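Local coordinates for protein fiber KNOB domain (Avirulent turkey hemorrhagic enteritis virus, PDB 4D63) that forms the trimeric head of a siadenovirus fibre and binds sialic acid, probably serving in attachment to sialylated receptors on host cells, at residues A[82-87]-A[177-182]; A[128-133]-A[146-151]; A[132-137]-A[173-178]. All blocks are in the same frame, centred on the assembly; numbering follows the deposited sequence.

How the contacts relate
The three contacts show how one all-beta head domain uses different chemistry at different depths. Contacts 2 and 3 are regular antiparallel strand pairings that share Gln132 and Leu133: strand 129-137 pairs with 142-154 in the first and with 171-176 in the second. Contact 2 is largely buried and mostly apolar, and its residues also meet both other subunits. Contact 3 is only partly buried, with a buried apolar face and a more open one where charged and apolar side chains mix. Contact 1, buried like contact 2, has no strand ladder; a side-chain amide and a water join its loops. Lys177 and Ser178 belong to both contacts 1 and 3, linking the sheet to the loop that approaches the sialic acid.

Contact 1: A[82-87]-A[177-182]; sequences DNIGVM and KSVMLF. With SIA (N-acetyl-alpha-neuraminic acid), chain B.
ND2 of Asn83 makes the one direct hydrogen bond between these segments, 2.8 Å from the carbonyl oxygen of Ser178 with an N-H...O angle of 155°. The carbonyls of Ile176 and Lys96 lie at weak hydrogen-bonding positions round the same nitrogen and probably share its second N-H. Toward Ser178 the donor stands well above the carbonyl plane, 59° out of it. CB of Asn83 points toward 177-182, and with chi1 at 69° CG sits between the backbone N and the carbonyl carbon. The oxygen of the amide is used as well: a water 2.7 Å from OD1 donates to it and accepts from the backbone N of Met180, so the two ends of one amide reach Ser178 directly and Met180 through a water.

Beside this polar join, the CG2 methyl of Val179 lies over the backbone of 83-85, 4.0 Å from CA of Ile84. The CB of Ile84 points away from Val179, and its CG2 comes within 4.0 Å of the acetyl methyl C11 of the bound sugar. Further along, Val86 CG1 reaches the same methyl, and O8 of the sugar donates to the carbonyl O of Met87 at 2.9 Å. Lys154, Glu125 and Asn155 of the second subunit also bind the sugar, making this a sialic acid site at a subunit interface of the trimeric fibre head.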
loop_
_atom_site.group_PDB
_atom_site.type_symbol
_atom_site.label_atom_id
_atom_site.label_comp_id
_atom_site.label_asym_id
_atom_site.label_seq_id
_atom_site.Cartn_x
_atom_site.Cartn_y
_atom_site.Cartn_z
ATOM N N ASP A 82 15.010 -8.811 -5.658
ATOM C CA ASP A 82 16.335 -8.715 -5.021
ATOM C C ASP A 82 16.322 -8.643 -3.482
ATOM O O ASP A 82 17.307 -9.019 -2.848
ATOM C CB ASP A 82 17.098 -7.503 -5.564
ATOM C CG ASP A 82 17.516 -7.686 -7.022
ATOM O OD1 ASP A 82 17.934 -8.816 -7.357
ATOM O OD2 ASP A 82 17.408 -6.718 -7.826
ATOM N N ASN A 83 15.236 -8.160 -2.881
ATOM C CA ASN A 83 15.255 -7.873 -1.445
ATOM C C ASN A 83 14.112 -8.555 -0.705
ATOM O O ASN A 83 13.495 -7.963 0.181
ATOM C CB ASN A 83 15.190 -6.361 -1.195
ATOM C CG ASN A 83 13.836 -5.771 -1.574
ATOM O OD1 ASN A 83 13.170 -6.271 -2.490
ATOM N ND2 ASN A 83 13.411 -4.727 -0.863
ATOM N N ILE A 84 13.858 -9.816 -1.027
ATOM C CA ILE A 84 12.892 -10.573 -0.248
ATOM C C ILE A 84 13.484 -10.857 1.156
ATOM O O ILE A 84 14.505 -11.516 1.288
ATOM C CB ILE A 84 12.401 -11.839 -1.005
ATOM C CG1 ILE A 84 11.783 -11.423 -2.351
ATOM C CG2 ILE A 84 11.365 -12.595 -0.169
ATOM C CD1 ILE A 84 11.524 -12.583 -3.270
ATOM N N GLY A 85 12.870 -10.302 2.201
ATOM C CA GLY A 85 13.369 -10.509 3.554
ATOM C C GLY A 85 13.152 -11.972 3.959
ATOM O O GLY A 85 12.263 -12.649 3.420
ATOM N N VAL A 86 13.954 -12.434 4.920
ATOM C CA VAL A 86 13.960 -13.839 5.368
ATOM C C VAL A 86 14.044 -13.889 6.874
ATOM O O VAL A 86 14.709 -13.038 7.499
ATOM C CB VAL A 86 15.214 -14.636 4.886
ATOM C CG1 VAL A 86 15.106 -15.045 3.441
ATOM C CG2 VAL A 86 16.495 -13.822 5.082
ATOM N N MET A 87 13.398 -14.903 7.452
ATOM C CA MET A 87 13.754 -15.334 8.786
ATOM C C MET A 87 14.991 -16.206 8.669
ATOM O O MET A 87 14.999 -17.216 7.965
ATOM C CB MET A 87 12.606 -16.050 9.441
ATOM C CG MET A 87 11.520 -15.043 9.770
ATOM S SD MET A 87 10.134 -15.870 10.489
ATOM C CE MET A 87 10.869 -16.399 12.048
ATOM N N LYS A 177 13.298 -1.016 1.691
ATOM C CA LYS A 177 13.355 -2.167 2.603
ATOM C C LYS A 177 12.141 -3.088 2.516
ATOM O O LYS A 177 12.085 -4.100 3.205
ATOM C CB LYS A 177 13.413 -1.649 4.035
ATOM C CG LYS A 177 14.532 -0.679 4.252
ATOM C CD LYS A 177 15.852 -1.396 4.318
ATOM C CE LYS A 177 16.735 -0.804 5.404
ATOM N NZ LYS A 177 16.045 -0.752 6.725
ATOM N N SER A 178 11.167 -2.661 1.716
ATOM C CA SER A 178 9.915 -3.347 1.453
ATOM C C SER A 178 10.026 -4.250 0.233
ATOM O O SER A 178 10.723 -3.910 -0.707
ATOM C CB SER A 178 8.858 -2.293 1.054
ATOM O OG SER A 178 8.104 -1.890 2.155
ATOM N N VAL A 179 9.250 -5.335 0.215
ATOM C CA VAL A 179 9.060 -6.139 -0.986
ATOM C C VAL A 179 7.958 -5.504 -1.848
ATOM O O VAL A 179 6.776 -5.432 -1.440
ATOM C CB VAL A 179 8.670 -7.600 -0.650
ATOM C CG1 VAL A 179 8.541 -8.415 -1.937
ATOM C CG2 VAL A 179 9.706 -8.216 0.262
ATOM N N MET A 180 8.356 -5.032 -3.019
ATOM C CA MET A 180 7.496 -4.264 -3.911
ATOM C C MET A 180 6.821 -5.165 -4.917
ATOM O O MET A 180 7.487 -5.881 -5.639
ATOM C CB MET A 180 8.314 -3.240 -4.706
ATOM C CG MET A 180 8.903 -2.135 -3.816
ATOM S SD MET A 180 9.550 -0.727 -4.740
ATOM C CE MET A 180 10.754 -1.567 -5.770
ATOM N N LEU A 181 5.507 -5.064 -5.011
ATOM C CA LEU A 181 4.772 -5.675 -6.113
ATOM C C LEU A 181 3.741 -4.672 -6.650
ATOM O O LEU A 181 3.007 -4.059 -5.891
ATOM C CB LEU A 181 4.086 -6.975 -5.659
ATOM C CG LEU A 181 3.159 -7.639 -6.699
ATOM C CD1 LEU A 181 3.196 -9.149 -6.496
ATOM C CD2 LEU A 181 1.726 -7.104 -6.612
ATOM N N PHE A 182 3.724 -4.510 -7.966
ATOM C CA PHE A 182 2.819 -3.625 -8.627
ATOM C C PHE A 182 1.822 -4.448 -9.400
ATOM O O PHE A 182 2.220 -5.305 -10.202
ATOM C CB PHE A 182 3.576 -2.721 -9.623
ATOM C CG PHE A 182 4.640 -1.855 -8.993
ATOM C CD1 PHE A 182 5.901 -2.352 -8.743
ATOM C CD2 PHE A 182 4.366 -0.531 -8.646
ATOM C CE1 PHE A 182 6.865 -1.542 -8.172
ATOM C CE2 PHE A 182 5.321 0.259 -8.085
ATOM C CZ PHE A 182 6.567 -0.247 -7.838
HETATM C C1 SIA B . 12.477 -22.533 5.022
HETATM C C2 SIA B . 13.092 -22.170 3.675
HETATM C C3 SIA B . 12.017 -21.700 2.674
HETATM C C4 SIA B . 11.547 -20.263 2.940
HETATM C C5 SIA B . 12.767 -19.355 2.943
HETATM C C6 SIA B . 13.710 -19.821 4.064
HETATM C C7 SIA B . 15.008 -19.020 4.170
HETATM C C8 SIA B . 16.075 -19.706 5.045
HETATM C C9 SIA B . 17.360 -20.031 4.276
HETATM C C10 SIA B . 12.692 -17.026 2.169
HETATM C C11 SIA B . 12.058 -15.658 2.280
HETATM N N5 SIA B . 12.317 -17.972 3.034
HETATM O O1A SIA B . 11.236 -22.704 5.082
HETATM O O1B SIA B . 13.221 -22.677 6.026
HETATM O O2 SIA B . 13.806 -23.322 3.170
HETATM O O4 SIA B . 10.603 -19.787 1.953
HETATM O O6 SIA B . 14.104 -21.165 3.786
HETATM O O7 SIA B . 15.506 -18.825 2.834
HETATM O O8 SIA B . 16.450 -18.897 6.166
HETATM O O9 SIA B . 18.137 -20.983 5.016
HETATM O O10 SIA B . 13.511 -17.250 1.308
HETATM O O HOH W 1 10.853 -5.750 -3.754
HETATM O O HOH W 2 12.961 -7.002 2.640
#

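Contact 2: A[128-133]-A[146-151]; sequences TIPVQL and VGFVRL
Pro130 and Phe148 meet on one side of the strand pair, CB of the proline 3.7 Å from CE1 of the ring, which it approaches obliquely. The CG2 methyl of Thr128 comes to the edge of the same ring, near its plane, and lies 3.8 Å from Phe148 CB. With chi1 at -59°, this methyl is anti to the backbone N of Thr128, while OG1 lies beside that N and against CG of Arg150. The hydrogen bond of OG1 comes from the backbone N of Val179 of the third subunit. On the other sheet face, Val131 CG2 and Val149 CG2 touch at 3.7 Å, their side chains crossing at about a right angle. Leu133 CD1 packs on CA of Gly147, which carries no side chain.

Two antiparallel hydrogen-bonded pairs fix these positions. Ile129 N gives a nearly straight bond to Val149 O, 2.8 Å and 170°, and Val149 N returns one to Ile129 O; Val131 and Gly147 exchange a second pair. Farther out, Glu125 and Ser126 hold the Arg150 guanidinium. The hairpin of strands 129-137 and 142-154 is flanked in its sheet by strands 171-176 and 157-163, while Phe182 of strand 181-185 touches Ile129 and Val149.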
loop_
_atom_site.group_PDB
_atom_site.type_symbol
_atom_site.label_atom_id
_atom_site.label_comp_id
_atom_site.label_asym_id
_atom_site.label_seq_id
_atom_site.Cartn_x
_atom_site.Cartn_y
_atom_site.Cartn_z
ATOM N N THR A 128 0.649 3.765 -7.655
ATOM C CA THR A 128 1.585 4.163 -6.609
ATOM C C THR A 128 1.497 3.160 -5.499
ATOM O O THR A 128 0.386 2.807 -5.069
ATOM C CB THR A 128 1.244 5.541 -6.030
ATOM O OG1 THR A 128 1.255 6.549 -7.079
ATOM C CG2 THR A 128 2.239 5.904 -4.977
ATOM N N ILE A 129 2.667 2.689 -5.048
ATOM C CA ILE A 129 2.752 1.843 -3.867
ATOM C C ILE A 129 3.577 2.498 -2.790
ATOM O O ILE A 129 4.614 3.087 -3.069
ATOM C CB ILE A 129 3.255 0.381 -4.155
ATOM C CG1 ILE A 129 4.708 0.325 -4.541
ATOM C CG2 ILE A 129 2.424 -0.265 -5.259
ATOM C CD1 ILE A 129 5.235 -1.084 -4.479
ATOM N N PRO A 130 3.090 2.432 -1.527
ATOM C CA PRO A 130 3.918 2.889 -0.433
ATOM C C PRO A 130 4.913 1.817 0.024
ATOM O O PRO A 130 4.610 0.624 -0.023
ATOM C CB PRO A 130 2.911 3.215 0.671
ATOM C CG PRO A 130 1.547 2.959 0.095
ATOM C CD PRO A 130 1.728 2.078 -1.080
ATOM N N VAL A 131 6.069 2.256 0.488
ATOM C CA VAL A 131 7.158 1.354 0.846
ATOM C C VAL A 131 7.884 1.894 2.081
ATOM O O VAL A 131 7.643 3.031 2.483
ATOM C CB VAL A 131 8.175 1.181 -0.317
ATOM C CG1 VAL A 131 7.472 0.686 -1.555
ATOM C CG2 VAL A 131 8.903 2.476 -0.607
ATOM N N GLN A 132 8.745 1.063 2.670
ATOM C CA GLN A 132 9.610 1.460 3.779
ATOM C C GLN A 132 10.868 1.891 3.133
ATOM O O GLN A 132 11.442 1.142 2.377
ATOM C CB GLN A 132 9.986 0.305 4.700
ATOM C CG GLN A 132 8.842 -0.420 5.305
ATOM C CD GLN A 132 9.227 -1.791 5.834
ATOM O OE1 GLN A 132 9.216 -2.808 5.109
ATOM N NE2 GLN A 132 9.526 -1.833 7.124
ATOM N N LEU A 133 11.281 3.112 3.419
ATOM C CA LEU A 133 12.537 3.646 2.937
ATOM C C LEU A 133 13.455 3.925 4.082
ATOM O O LEU A 133 13.013 4.263 5.154
ATOM C CB LEU A 133 12.335 4.997 2.303
ATOM C CG LEU A 133 11.630 5.004 0.982
ATOM C CD1 LEU A 133 11.695 6.449 0.518
ATOM C CD2 LEU A 133 12.307 4.013 0.030
ATOM N N VAL A 146 7.961 6.452 5.228
ATOM C CA VAL A 146 7.046 5.896 4.241
ATOM C C VAL A 146 7.273 6.610 2.902
ATOM O O VAL A 146 7.016 7.834 2.764
ATOM C CB VAL A 146 5.581 6.055 4.646
ATOM C CG1 VAL A 146 4.680 5.310 3.671
ATOM C CG2 VAL A 146 5.374 5.571 6.091
ATOM N N GLY A 147 7.780 5.841 1.933
ATOM C CA GLY A 147 8.022 6.331 0.580
ATOM C C GLY A 147 6.876 5.927 -0.304
ATOM O O GLY A 147 6.065 5.059 0.074
ATOM N N PHE A 148 6.777 6.556 -1.467
ATOM C CA PHE A 148 5.725 6.231 -2.432
ATOM C C PHE A 148 6.378 6.009 -3.800
ATOM O O PHE A 148 7.094 6.874 -4.307
ATOM C CB PHE A 148 4.684 7.341 -2.496
ATOM C CG PHE A 148 3.813 7.413 -1.276
ATOM C CD1 PHE A 148 2.637 6.674 -1.197
ATOM C CD2 PHE A 148 4.167 8.213 -0.204
ATOM C CE1 PHE A 148 1.871 6.691 -0.079
ATOM C CE2 PHE A 148 3.379 8.256 0.918
ATOM C CZ PHE A 148 2.217 7.516 0.975
ATOM N N VAL A 149 6.129 4.858 -4.407
ATOM C CA VAL A 149 6.844 4.487 -5.622
ATOM C C VAL A 149 5.892 4.165 -6.778
ATOM O O VAL A 149 4.855 3.534 -6.593
ATOM C CB VAL A 149 7.752 3.284 -5.353
ATOM C CG1 VAL A 149 8.589 2.950 -6.584
ATOM C CG2 VAL A 149 8.656 3.575 -4.160
ATOM N N ARG A 150 6.279 4.579 -7.968
ATOM C CA ARG A 150 5.558 4.272 -9.194
ATOM C C ARG A 150 6.527 3.939 -10.309
ATOM O O ARG A 150 7.674 4.442 -10.338
ATOM C CB ARG A 150 4.855 5.521 -9.711
ATOM C CG ARG A 150 3.525 5.841 -9.136
ATOM C CD ARG A 150 2.862 6.836 -10.068
ATOM N NE ARG A 150 2.370 6.143 -11.252
ATOM C CZ ARG A 150 2.368 6.630 -12.492
ATOM N NH1 ARG A 150 2.820 7.838 -12.756
ATOM N NH2 ARG A 150 1.909 5.881 -13.489
ATOM N N LEU A 151 6.028 3.217 -11.305
ATOM C CA LEU A 151 6.746 3.108 -12.567
ATOM C C LEU A 151 5.961 3.920 -13.566
ATOM O O LEU A 151 4.714 3.883 -13.575
ATOM C CB LEU A 151 6.815 1.655 -13.023
ATOM C CG LEU A 151 7.438 0.621 -12.087
ATOM C CD1 LEU A 151 7.273 -0.784 -12.678
ATOM C CD2 LEU A 151 8.919 0.882 -11.828
#

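Contact 3: A[132-137]-A[173-178]; sequences QLEVIL and MIKIKS
Leu133 and Ile176 lie side by side and point the same way, with CD2 of the leucine 3.6 Å from CG1 of the isoleucine. The same CD2 methyl meets CG2 of Ile174 at 3.7 Å, this time obliquely, so one leucine branch bridges alternate residues of the partner strand. Val135 extends this buried face with a looser touch on Ile174. On the opposite face Ile136 CG1 runs alongside CB of Met173.

The frame is an antiparallel ladder in the large sheet of the fibre head, where strand 171-176 lies between 129-137 and 98-101. Glu134 and Lys175 form one hydrogen-bonded pair, with Lys175 N giving the straighter bond at 174°; Ile136 and Met173 form another, in which Ile136 N approaches Met173 O at 2.7 Å. Past the end of strand 171-176, Lys177 N still binds Gln132 O at 2.9 Å. The Ser178 hydroxyl then takes the place of a backbone acceptor: Gln132 N donates to OG, while OG donates to OE1 of Gln132 at 3.3 Å, in the carbonyl plane and on a lone pair.

At the outer edge, with CG anti to the backbone N (chi1 -174°) and the chain extended beyond it, Glu134 brings OE1 to the bent chain of Lys177, 3.3 Å from NZ in a weak salt bridge. OE2 of Glu134 is held by Ser142, and Lys175 turns its NZ to Glu99 instead.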
loop_
_atom_site.group_PDB
_atom_site.type_symbol
_atom_site.label_atom_id
_atom_site.label_comp_id
_atom_site.label_asym_id
_atom_site.label_seq_id
_atom_site.Cartn_x
_atom_site.Cartn_y
_atom_site.Cartn_z
ATOM N N GLN A 132 8.745 1.063 2.670
ATOM C CA GLN A 132 9.610 1.460 3.779
ATOM C C GLN A 132 10.868 1.891 3.133
ATOM O O GLN A 132 11.442 1.142 2.377
ATOM C CB GLN A 132 9.986 0.305 4.700
ATOM C CG GLN A 132 8.842 -0.420 5.305
ATOM C CD GLN A 132 9.227 -1.791 5.834
ATOM O OE1 GLN A 132 9.216 -2.808 5.109
ATOM N NE2 GLN A 132 9.526 -1.833 7.124
ATOM N N LEU A 133 11.281 3.112 3.419
ATOM C CA LEU A 133 12.537 3.646 2.937
ATOM C C LEU A 133 13.455 3.925 4.082
ATOM O O LEU A 133 13.013 4.263 5.154
ATOM C CB LEU A 133 12.335 4.997 2.303
ATOM C CG LEU A 133 11.630 5.004 0.982
ATOM C CD1 LEU A 133 11.695 6.449 0.518
ATOM C CD2 LEU A 133 12.307 4.013 0.030
ATOM N N GLU A 134 14.739 3.846 3.811
ATOM C CA GLU A 134 15.702 4.449 4.674
ATOM C C GLU A 134 16.497 5.358 3.771
ATOM O O GLU A 134 16.994 4.935 2.738
ATOM C CB GLU A 134 16.581 3.398 5.349
ATOM C CG GLU A 134 17.513 4.010 6.367
ATOM C CD GLU A 134 18.281 2.995 7.177
ATOM O OE1 GLU A 134 18.233 1.781 6.863
ATOM O OE2 GLU A 134 18.938 3.434 8.137
ATOM N N VAL A 135 16.562 6.626 4.155
ATOM C CA VAL A 135 17.162 7.678 3.360
ATOM C C VAL A 135 18.443 8.060 4.086
ATOM O O VAL A 135 18.381 8.533 5.214
ATOM C CB VAL A 135 16.195 8.857 3.295
ATOM C CG1 VAL A 135 16.871 10.068 2.697
ATOM C CG2 VAL A 135 14.966 8.473 2.474
ATOM N N ILE A 136 19.594 7.778 3.471
ATOM C CA ILE A 136 20.903 8.034 4.085
ATOM C C ILE A 136 21.431 9.382 3.568
ATOM O O ILE A 136 21.593 9.547 2.349
ATOM C CB ILE A 136 21.989 6.986 3.696
ATOM C CG1 ILE A 136 21.486 5.550 3.641
ATOM C CG2 ILE A 136 23.186 7.078 4.632
ATOM C CD1 ILE A 136 20.912 5.073 4.926
ATOM N N LEU A 137 21.719 10.316 4.474
ATOM C CA LEU A 137 22.296 11.612 4.097
ATOM C C LEU A 137 23.809 11.518 3.908
ATOM O O LEU A 137 24.449 10.555 4.359
ATOM C CB LEU A 137 21.969 12.666 5.159
ATOM C CG LEU A 137 20.499 13.006 5.375
ATOM C CD1 LEU A 137 20.370 14.233 6.247
ATOM C CD2 LEU A 137 19.800 13.253 4.054
ATOM N N MET A 173 21.876 8.097 -0.503
ATOM C CA MET A 173 21.375 6.782 -0.822
ATOM C C MET A 173 19.970 6.619 -0.267
ATOM O O MET A 173 19.650 7.138 0.808
ATOM C CB MET A 173 22.332 5.723 -0.247
ATOM C CG MET A 173 21.835 4.286 -0.299
ATOM S SD MET A 173 23.019 3.078 0.343
ATOM C CE MET A 173 23.891 2.509 -1.100
ATOM N N ILE A 174 19.147 5.904 -1.015
ATOM C CA ILE A 174 17.837 5.503 -0.577
ATOM C C ILE A 174 17.838 3.983 -0.603
ATOM O O ILE A 174 18.171 3.379 -1.640
ATOM C CB ILE A 174 16.757 6.071 -1.534
ATOM C CG1 ILE A 174 16.779 7.605 -1.464
ATOM C CG2 ILE A 174 15.380 5.574 -1.181
ATOM C CD1 ILE A 174 15.872 8.304 -2.447
ATOM N N LYS A 175 17.468 3.377 0.521
ATOM C CA LYS A 175 17.219 1.934 0.594
ATOM C C LYS A 175 15.719 1.625 0.667
ATOM O O LYS A 175 15.005 2.131 1.546
ATOM C CB LYS A 175 17.857 1.361 1.841
ATOM C CG LYS A 175 19.364 1.524 1.945
ATOM C CD LYS A 175 19.885 0.748 3.150
ATOM C CE LYS A 175 21.383 0.948 3.331
ATOM N NZ LYS A 175 22.101 -0.346 3.415
ATOM N N ILE A 176 15.227 0.836 -0.277
ATOM C CA ILE A 176 13.864 0.342 -0.223
ATOM C C ILE A 176 13.916 -0.978 0.508
ATOM O O ILE A 176 14.492 -1.933 0.011
ATOM C CB ILE A 176 13.263 0.160 -1.624
ATOM C CG1 ILE A 176 13.256 1.498 -2.361
ATOM C CG2 ILE A 176 11.844 -0.422 -1.540
ATOM C CD1 ILE A 176 12.905 1.359 -3.810
ATOM N N LYS A 177 13.298 -1.016 1.691
ATOM C CA LYS A 177 13.355 -2.167 2.603
ATOM C C LYS A 177 12.141 -3.088 2.516
ATOM O O LYS A 177 12.085 -4.100 3.205
ATOM C CB LYS A 177 13.413 -1.649 4.035
ATOM C CG LYS A 177 14.532 -0.679 4.252
ATOM C CD LYS A 177 15.852 -1.396 4.318
ATOM C CE LYS A 177 16.735 -0.804 5.404
ATOM N NZ LYS A 177 16.045 -0.752 6.725
ATOM N N SER A 178 11.167 -2.661 1.716
ATOM C CA SER A 178 9.915 -3.347 1.453
ATOM C C SER A 178 10.026 -4.250 0.233
ATOM O O SER A 178 10.723 -3.910 -0.707
ATOM C CB SER A 178 8.858 -2.293 1.054
ATOM O OG SER A 178 8.104 -1.890 2.155
#